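Local coordinates for polar amino acid ABC uptake transporter substrate binding protein (Streptococcus thermophilus LMG 18311, PDB 3HV1) that probably binds a polar amino acid outside the cell membrane and delivers it to an ABC transporter for uptake, at residues Asp92-Tyr104 / Val213-Asn227. Numbering follows the deposited sequence.
Sequences DERKQSADFTEPY and VGARKVDKTLIKKIN
In this two-lobed family 3 solute-binding fold, a short antiparallel ladder pairs Asp-99 and Phe-100 with Ala-215 and Gly-214, on the strand that also pairs with 83-84, and the helix beginning at Lys-220 packs against the same backbone. Asp-99 and Ala-215 form the hydrogen-bonded pair, Asp-99 N to Ala-215 O at 2.9 Å and Ala-215 N to Asp-99 O at 3.0 Å. Past the non-hydrogen-bonded pair Phe-100 and Gly-214, Thr-101 N reaches Val-213 O, while Val-213 N finds a side chain instead: Thr-101 OG1 accepts it at 3.0 Å and itself donates to Glu-102 O. OG1 sits between the backbone N and the carbonyl carbon (chi1 57°), which turns it to Val-213 and leaves CG2 to meet Ile-226 CG2 (3.6 Å) and Ile-223 CD1. Beyond the ladder, Asn-227 OD1 takes the Glu-102 N-H at 2.8 Å, nearly straight at 173°, and a water links Asn-227 ND2 to Phe-100 O. At the other end Lys-217 crosses Asp-99 at about a right angle, its NZ forming a salt bridge to Asp-99 OD1 (2.8 Å) and also bonding Ala-98 O from above the carbonyl plane. Side chains thus take over from backbone pairing at the Thr-101 end, while Lys-217 braces the Asp-99 end and its positive charge would favour an ionised Asp-99.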
ATOM      1  N   ASP A  92      -5.420  -5.076 -12.246  1.00 36.50           N
ATOM      2  CA  ASP A  92      -6.246  -6.243 -11.973  1.00 39.06           C
ATOM      3  C   ASP A  92      -5.979  -7.348 -12.987  1.00 37.40           C
ATOM      4  O   ASP A  92      -6.026  -8.528 -12.653  1.00 38.04           O
ATOM      5  CB  ASP A  92      -7.732  -5.869 -11.997  1.00 42.57           C
ATOM      6  CG  ASP A  92      -8.131  -4.990 -10.825  1.00 47.63           C
ATOM      7  OD1 ASP A  92      -7.846  -5.373  -9.667  1.00 48.57           O
ATOM      8  OD2 ASP A  92      -8.733  -3.921 -11.062  1.00 50.55           O
ATOM      9  N   GLU A  93      -5.698  -6.959 -14.226  1.00 36.85           N
ATOM     10  CA  GLU A  93      -5.425  -7.925 -15.286  1.00 36.47           C
ATOM     11  C   GLU A  93      -4.136  -8.673 -14.972  1.00 34.99           C
ATOM     12  O   GLU A  93      -4.084  -9.899 -15.028  1.00 33.68           O
ATOM     13  CB  GLU A  93      -5.292  -7.208 -16.636  1.00 39.25           C
ATOM     14  CG  GLU A  93      -5.248  -8.136 -17.847  1.00 44.62           C
ATOM     15  CD  GLU A  93      -5.119  -7.386 -19.165  1.00 47.81           C
ATOM     16  OE1 GLU A  93      -5.959  -6.502 -19.439  1.00 49.48           O
ATOM     17  OE2 GLU A  93      -4.181  -7.684 -19.932  1.00 49.64           O
ATOM     18  N   ARG A  94      -3.096  -7.922 -14.630  1.00 33.61           N
ATOM     19  CA  ARG A  94      -1.807  -8.518 -14.314  1.00 32.49           C
ATOM     20  C   ARG A  94      -1.888  -9.385 -13.066  1.00 31.99           C
ATOM     21  O   ARG A  94      -1.195 -10.393 -12.960  1.00 30.61           O
ATOM     22  CB  ARG A  94      -0.756  -7.417 -14.144  1.00 30.96           C
ATOM     23  CG  ARG A  94      -0.448  -6.703 -15.451  1.00 30.73           C
ATOM     24  CD  ARG A  94       0.408  -5.469 -15.262  1.00 29.87           C
ATOM     25  NE  ARG A  94       0.761  -4.880 -16.549  1.00 28.63           N
ATOM     26  CZ  ARG A  94       1.475  -3.773 -16.700  1.00 27.43           C
ATOM     27  NH1 ARG A  94       1.917  -3.116 -15.637  1.00 28.32           N
ATOM     28  NH2 ARG A  94       1.768  -3.338 -17.918  1.00 28.36           N
ATOM     29  N   LYS A  95      -2.750  -9.002 -12.132  1.00 32.47           N
ATOM     30  CA  LYS A  95      -2.912  -9.769 -10.907  1.00 35.04           C
ATOM     31  C   LYS A  95      -3.501 -11.145 -11.199  1.00 35.70           C
ATOM     32  O   LYS A  95      -3.376 -12.064 -10.394  1.00 35.88           O
ATOM     33  CB  LYS A  95      -3.800  -9.010  -9.925  1.00 36.27           C
ATOM     34  CG  LYS A  95      -3.157  -7.749  -9.377  1.00 40.69           C
ATOM     35  CD  LYS A  95      -4.043  -7.069  -8.346  1.00 40.40           C
ATOM     36  CE  LYS A  95      -4.218  -7.934  -7.114  1.00 44.51           C
ATOM     37  NZ  LYS A  95      -4.960  -7.213  -6.043  1.00 43.94           N
ATOM     38  N   GLN A  96      -4.142 -11.292 -12.352  1.00 37.22           N
ATOM     39  CA  GLN A  96      -4.705 -12.583 -12.716  1.00 39.14           C
ATOM     40  C   GLN A  96      -3.567 -13.521 -13.097  1.00 37.11           C
ATOM     41  O   GLN A  96      -3.707 -14.739 -13.028  1.00 37.66           O
ATOM     42  CB  GLN A  96      -5.681 -12.441 -13.890  1.00 42.45           C
ATOM     43  CG  GLN A  96      -6.930 -11.617 -13.576  1.00 47.44           C
ATOM     44  CD  GLN A  96      -7.749 -12.185 -12.420  1.00 49.40           C
ATOM     45  OE1 GLN A  96      -7.304 -12.201 -11.272  1.00 50.78           O
ATOM     46  NE2 GLN A  96      -8.954 -12.654 -12.723  1.00 50.20           N
ATOM     47  N   SER A  97      -2.427 -12.943 -13.473  1.00 36.76           N
ATOM     48  CA  SER A  97      -1.266 -13.731 -13.876  1.00 33.52           C
ATOM     49  C   SER A  97      -0.092 -13.728 -12.896  1.00 32.93           C
ATOM     50  O   SER A  97       0.802 -14.568 -13.000  1.00 32.36           O
ATOM     51  CB  SER A  97      -0.766 -13.261 -15.245  1.00 35.13           C
ATOM     52  OG  SER A  97      -1.728 -13.492 -16.259  1.00 35.44           O
ATOM     53  N   ALA A  98      -0.075 -12.804 -11.942  1.00 30.30           N
ATOM     54  CA  ALA A  98       1.054 -12.772 -11.019  1.00 29.79           C
ATOM     55  C   ALA A  98       0.822 -12.105  -9.674  1.00 26.69           C
ATOM     56  O   ALA A  98      -0.180 -11.430  -9.458  1.00 28.03           O
ATOM     57  CB  ALA A  98       2.250 -12.114 -11.711  1.00 28.77           C
ATOM     58  N   ASP A  99       1.777 -12.320  -8.774  1.00 27.53           N
ATOM     59  CA  ASP A  99       1.768 -11.730  -7.443  1.00 26.62           C
ATOM     60  C   ASP A  99       2.855 -10.659  -7.444  1.00 26.76           C
ATOM     61  O   ASP A  99       3.902 -10.832  -8.066  1.00 27.82           O
ATOM     62  CB  ASP A  99       2.058 -12.786  -6.379  1.00 29.79           C
ATOM     63  CG  ASP A  99       0.800 -13.497  -5.906  1.00 33.47           C
ATOM     64  OD1 ASP A  99      -0.299 -13.153  -6.395  1.00 32.09           O
ATOM     65  OD2 ASP A  99       0.913 -14.392  -5.036  1.00 36.54           O
ATOM     66  N   PHE A 100       2.608  -9.562  -6.739  1.00 25.20           N
ATOM     67  CA  PHE A 100       3.536  -8.436  -6.711  1.00 24.36           C
ATOM     68  C   PHE A 100       4.252  -8.163  -5.406  1.00 23.08           C
ATOM     69  O   PHE A 100       3.728  -8.430  -4.326  1.00 25.81           O
ATOM     70  CB  PHE A 100       2.789  -7.157  -7.091  1.00 24.81           C
ATOM     71  CG  PHE A 100       2.417  -7.077  -8.536  1.00 27.10           C
ATOM     72  CD1 PHE A 100       3.264  -6.454  -9.445  1.00 27.79           C
ATOM     73  CD2 PHE A 100       1.221  -7.623  -8.993  1.00 27.57           C
ATOM     74  CE1 PHE A 100       2.930  -6.370 -10.784  1.00 28.21           C
ATOM     75  CE2 PHE A 100       0.876  -7.546 -10.335  1.00 28.08           C
ATOM     76  CZ  PHE A 100       1.731  -6.919 -11.233  1.00 29.28           C
ATOM     77  N   THR A 101       5.457  -7.612  -5.518  1.00 22.55           N
ATOM     78  CA  THR A 101       6.203  -7.223  -4.336  1.00 19.00           C
ATOM     79  C   THR A 101       5.565  -5.884  -4.002  1.00 20.35           C
ATOM     80  O   THR A 101       4.689  -5.403  -4.727  1.00 16.93           O
ATOM     81  CB  THR A 101       7.678  -6.898  -4.629  1.00 19.81           C
ATOM     82  OG1 THR A 101       7.738  -5.851  -5.614  1.00 19.38           O
ATOM     83  CG2 THR A 101       8.432  -8.124  -5.114  1.00 15.78           C
ATOM     84  N   GLU A 102       6.012  -5.295  -2.902  1.00 19.37           N
ATOM     85  CA  GLU A 102       5.557  -3.973  -2.501  1.00 22.99           C
ATOM     86  C   GLU A 102       6.164  -3.032  -3.542  1.00 20.10           C
ATOM     87  O   GLU A 102       7.125  -3.398  -4.221  1.00 20.37           O
ATOM     88  CB  GLU A 102       6.112  -3.632  -1.116  1.00 24.93           C
ATOM     89  CG  GLU A 102       5.573  -4.509  -0.010  1.00 31.87           C
ATOM     90  CD  GLU A 102       4.062  -4.514   0.020  1.00 39.08           C
ATOM     91  OE1 GLU A 102       3.473  -3.413  -0.060  1.00 40.39           O
ATOM     92  OE2 GLU A 102       3.462  -5.611   0.124  1.00 43.15           O
ATOM     93  N   PRO A 103       5.607  -1.819  -3.703  1.00 20.53           N
ATOM     94  CA  PRO A 103       6.173  -0.893  -4.695  1.00 18.80           C
ATOM     95  C   PRO A 103       7.499  -0.312  -4.220  1.00 19.07           C
ATOM     96  O   PRO A 103       7.645  -0.008  -3.040  1.00 21.25           O
ATOM     97  CB  PRO A 103       5.087   0.171  -4.829  1.00 20.37           C
ATOM     98  CG  PRO A 103       4.476   0.196  -3.440  1.00 20.93           C
ATOM     99  CD  PRO A 103       4.359  -1.278  -3.125  1.00 20.30           C
ATOM    100  N   TYR A 104       8.473  -0.164  -5.121  1.00 19.04           N
ATOM    101  CA  TYR A 104       9.765   0.389  -4.714  1.00 16.44           C
ATOM    102  C   TYR A 104       9.957   1.858  -5.134  1.00 17.55           C
ATOM    103  O   TYR A 104      10.874   2.537  -4.667  1.00 18.56           O
ATOM    104  CB  TYR A 104      10.921  -0.492  -5.237  1.00 15.37           C
ATOM    105  CG  TYR A 104      10.914  -0.751  -6.730  1.00 14.07           C
ATOM    106  CD1 TYR A 104      11.569   0.109  -7.607  1.00 15.67           C
ATOM    107  CD2 TYR A 104      10.215  -1.841  -7.268  1.00 15.13           C
ATOM    108  CE1 TYR A 104      11.527  -0.101  -8.999  1.00 14.76           C
ATOM    109  CE2 TYR A 104      10.167  -2.057  -8.648  1.00 13.53           C
ATOM    110  CZ  TYR A 104      10.825  -1.181  -9.504  1.00 15.52           C
ATOM    111  OH  TYR A 104      10.766  -1.378 -10.862  1.00 16.42           O
ATOM    112  N   VAL A 213       7.607  -5.421  -8.576  1.00 18.04           N
ATOM    113  CA  VAL A 213       8.098  -6.598  -9.295  1.00 16.50           C
ATOM    114  C   VAL A 213       7.048  -7.707  -9.323  1.00 17.04           C
ATOM    115  O   VAL A 213       6.426  -7.989  -8.308  1.00 16.37           O
ATOM    116  CB  VAL A 213       9.369  -7.151  -8.613  1.00 15.59           C
ATOM    117  CG1 VAL A 213       9.995  -8.249  -9.468  1.00 15.84           C
ATOM    118  CG2 VAL A 213      10.366  -6.021  -8.390  1.00 16.86           C
ATOM    119  N   GLY A 214       6.871  -8.335 -10.484  1.00 19.65           N
ATOM    120  CA  GLY A 214       5.903  -9.408 -10.613  1.00 20.18           C
ATOM    121  C   GLY A 214       6.563 -10.778 -10.684  1.00 19.83           C
ATOM    122  O   GLY A 214       7.614 -10.926 -11.293  1.00 20.90           O
ATOM    123  N   ALA A 215       5.949 -11.770 -10.045  1.00 20.79           N
ATOM    124  CA  ALA A 215       6.465 -13.139 -10.042  1.00 21.23           C
ATOM    125  C   ALA A 215       5.284 -14.093 -10.090  1.00 21.57           C
ATOM    126  O   ALA A 215       4.141 -13.683  -9.879  1.00 22.46           O
ATOM    127  CB  ALA A 215       7.275 -13.399  -8.779  1.00 23.74           C
ATOM    128  N   ARG A 216       5.549 -15.363 -10.371  1.00 24.82           N
ATOM    129  CA  ARG A 216       4.465 -16.336 -10.402  1.00 26.19           C
ATOM    130  C   ARG A 216       3.799 -16.326  -9.025  1.00 27.43           C
ATOM    131  O   ARG A 216       4.470 -16.163  -8.005  1.00 26.91           O
ATOM    132  CB  ARG A 216       5.006 -17.727 -10.751  1.00 24.66           C
ATOM    133  CG  ARG A 216       5.285 -17.903 -12.251  1.00 27.37           C
ATOM    134  CD  ARG A 216       5.841 -19.283 -12.564  1.00 25.86           C
ATOM    135  NE  ARG A 216       7.179 -19.475 -12.016  1.00 25.33           N
ATOM    136  CZ  ARG A 216       8.300 -19.055 -12.596  1.00 23.02           C
ATOM    137  NH1 ARG A 216       8.259 -18.416 -13.758  1.00 22.98           N
ATOM    138  NH2 ARG A 216       9.465 -19.274 -12.008  1.00 23.44           N
ATOM    139  N   LYS A 217       2.479 -16.483  -8.992  1.00 28.30           N
ATOM    140  CA  LYS A 217       1.750 -16.465  -7.726  1.00 29.81           C
ATOM    141  C   LYS A 217       2.234 -17.497  -6.715  1.00 30.62           C
ATOM    142  O   LYS A 217       2.132 -17.281  -5.505  1.00 29.55           O
ATOM    143  CB  LYS A 217       0.253 -16.663  -7.981  1.00 31.37           C
ATOM    144  CG  LYS A 217      -0.385 -15.547  -8.773  1.00 35.31           C
ATOM    145  CD  LYS A 217      -1.886 -15.744  -8.881  1.00 36.92           C
ATOM    146  CE  LYS A 217      -2.565 -14.462  -9.283  1.00 38.62           C
ATOM    147  NZ  LYS A 217      -2.357 -13.408  -8.247  1.00 39.63           N
ATOM    148  N   VAL A 218       2.756 -18.619  -7.210  1.00 30.45           N
ATOM    149  CA  VAL A 218       3.254 -19.686  -6.342  1.00 30.05           C
ATOM    150  C   VAL A 218       4.560 -19.325  -5.629  1.00 29.64           C
ATOM    151  O   VAL A 218       4.873 -19.886  -4.581  1.00 30.29           O
ATOM    152  CB  VAL A 218       3.492 -20.991  -7.139  1.00 30.76           C
ATOM    153  CG1 VAL A 218       2.164 -21.561  -7.609  1.00 32.91           C
ATOM    154  CG2 VAL A 218       4.409 -20.715  -8.338  1.00 27.38           C
ATOM    155  N   ASP A 219       5.316 -18.390  -6.196  1.00 30.63           N
ATOM    156  CA  ASP A 219       6.590 -17.973  -5.607  1.00 28.65           C
ATOM    157  C   ASP A 219       6.437 -16.977  -4.460  1.00 30.05           C
ATOM    158  O   ASP A 219       7.062 -15.912  -4.455  1.00 28.72           O
ATOM    159  CB  ASP A 219       7.502 -17.371  -6.679  1.00 27.66           C
ATOM    160  CG  ASP A 219       8.437 -18.393  -7.290  1.00 27.79           C
ATOM    161  OD1 ASP A 219       8.917 -19.267  -6.544  1.00 29.12           O
ATOM    162  OD2 ASP A 219       8.714 -18.309  -8.506  1.00 27.57           O
ATOM    163  N   LYS A 220       5.620 -17.344  -3.480  1.00 30.67           N
ATOM    164  CA  LYS A 220       5.360 -16.509  -2.316  1.00 30.79           C
ATOM    165  C   LYS A 220       6.622 -16.100  -1.565  1.00 30.05           C
ATOM    166  O   LYS A 220       6.741 -14.957  -1.118  1.00 29.95           O
ATOM    167  CB  LYS A 220       4.430 -17.249  -1.355  1.00 33.77           C
ATOM    168  CG  LYS A 220       3.096 -17.635  -1.965  1.00 37.71           C
ATOM    169  CD  LYS A 220       2.342 -16.412  -2.457  1.00 42.85           C
ATOM    170  CE  LYS A 220       0.935 -16.779  -2.887  1.00 45.31           C
ATOM    171  NZ  LYS A 220       0.150 -17.318  -1.743  1.00 47.77           N
ATOM    172  N   THR A 221       7.556 -17.035  -1.415  1.00 27.91           N
ATOM    173  CA  THR A 221       8.789 -16.768  -0.687  1.00 26.29           C
ATOM    174  C   THR A 221       9.687 -15.785  -1.415  1.00 24.95           C
ATOM    175  O   THR A 221      10.304 -14.921  -0.795  1.00 22.16           O
ATOM    176  CB  THR A 221       9.581 -18.060  -0.440  1.00 26.87           C
ATOM    177  OG1 THR A 221       8.717 -19.043   0.146  1.00 29.44           O
ATOM    178  CG2 THR A 221      10.745 -17.795   0.506  1.00 28.13           C
ATOM    179  N   LEU A 222       9.766 -15.933  -2.733  1.00 23.78           N
ATOM    180  CA  LEU A 222      10.590 -15.052  -3.545  1.00 22.84           C
ATOM    181  C   LEU A 222      10.122 -13.610  -3.377  1.00 22.63           C
ATOM    182  O   LEU A 222      10.935 -12.701  -3.238  1.00 23.56           O
ATOM    183  CB  LEU A 222      10.491 -15.463  -5.010  1.00 21.37           C
ATOM    184  CG  LEU A 222      11.106 -14.520  -6.033  1.00 21.61           C
ATOM    185  CD1 LEU A 222      12.618 -14.409  -5.840  1.00 21.11           C
ATOM    186  CD2 LEU A 222      10.774 -15.044  -7.414  1.00 20.08           C
ATOM    187  N   ILE A 223       8.810 -13.407  -3.398  1.00 20.93           N
ATOM    188  CA  ILE A 223       8.245 -12.065  -3.234  1.00 24.77           C
ATOM    189  C   ILE A 223       8.663 -11.465  -1.885  1.00 23.12           C
ATOM    190  O   ILE A 223       9.075 -10.309  -1.812  1.00 23.13           O
ATOM    191  CB  ILE A 223       6.694 -12.096  -3.321  1.00 25.70           C
ATOM    192  CG1 ILE A 223       6.256 -12.445  -4.749  1.00 29.57           C
ATOM    193  CG2 ILE A 223       6.106 -10.760  -2.869  1.00 25.95           C
ATOM    194  CD1 ILE A 223       6.724 -11.450  -5.815  1.00 32.00           C
ATOM    195  N   LYS A 224       8.568 -12.259  -0.822  1.00 22.76           N
ATOM    196  CA  LYS A 224       8.944 -11.796   0.516  1.00 24.24           C
ATOM    197  C   LYS A 224      10.423 -11.453   0.607  1.00 21.30           C
ATOM    198  O   LYS A 224      10.806 -10.475   1.247  1.00 21.65           O
ATOM    199  CB  LYS A 224       8.623 -12.867   1.563  1.00 27.95           C
ATOM    200  CG  LYS A 224       7.140 -13.121   1.753  1.00 35.79           C
ATOM    201  CD  LYS A 224       6.889 -14.141   2.857  1.00 40.28           C
ATOM    202  CE  LYS A 224       5.395 -14.366   3.062  1.00 44.74           C
ATOM    203  NZ  LYS A 224       5.097 -15.310   4.187  1.00 47.16           N
ATOM    204  N   LYS A 225      11.249 -12.273  -0.035  1.00 18.96           N
ATOM    205  CA  LYS A 225      12.692 -12.080  -0.036  1.00 17.71           C
ATOM    206  C   LYS A 225      13.061 -10.809  -0.783  1.00 17.02           C
ATOM    207  O   LYS A 225      14.054 -10.160  -0.463  1.00 16.86           O
ATOM    208  CB  LYS A 225      13.387 -13.289  -0.664  1.00 19.95           C
ATOM    209  CG  LYS A 225      13.214 -14.582   0.127  1.00 21.17           C
ATOM    210  CD  LYS A 225      13.869 -14.492   1.500  1.00 22.52           C
ATOM    211  CE  LYS A 225      13.614 -15.757   2.303  1.00 26.21           C
ATOM    212  NZ  LYS A 225      14.282 -15.712   3.636  1.00 28.99           N
ATOM    213  N   ILE A 226      12.269 -10.446  -1.783  1.00 17.28           N
ATOM    214  CA  ILE A 226      12.564  -9.219  -2.502  1.00 17.47           C
ATOM    215  C   ILE A 226      12.175  -8.042  -1.608  1.00 17.63           C
ATOM    216  O   ILE A 226      12.966  -7.113  -1.427  1.00 16.44           O
ATOM    217  CB  ILE A 226      11.820  -9.163  -3.845  1.00 19.74           C
ATOM    218  CG1 ILE A 226      12.380 -10.250  -4.778  1.00 17.30           C
ATOM    219  CG2 ILE A 226      11.988  -7.783  -4.472  1.00 20.07           C
ATOM    220  CD1 ILE A 226      11.569 -10.460  -6.048  1.00 14.94           C
ATOM    221  N   ASN A 227      10.970  -8.085  -1.038  1.00 18.02           N
ATOM    222  CA  ASN A 227      10.515  -7.015  -0.144  1.00 19.53           C
ATOM    223  C   ASN A 227      11.535  -6.768   0.964  1.00 19.53           C
ATOM    224  O   ASN A 227      11.845  -5.626   1.292  1.00 19.31           O
ATOM    225  CB  ASN A 227       9.168  -7.370   0.496  1.00 17.92           C
ATOM    226  CG  ASN A 227       8.029  -7.327  -0.486  1.00 19.26           C
ATOM    227  OD1 ASN A 227       8.051  -6.552  -1.442  1.00 23.21           O
ATOM    228  ND2 ASN A 227       7.011  -8.143  -0.249  1.00 20.78           N
TER
HETATM  229  O   HOH W   1       1.178 -16.833 -11.749  1.00 27.31           O
HETATM  230  O   HOH W   2       4.228  -8.237  -1.774  1.00 23.85           O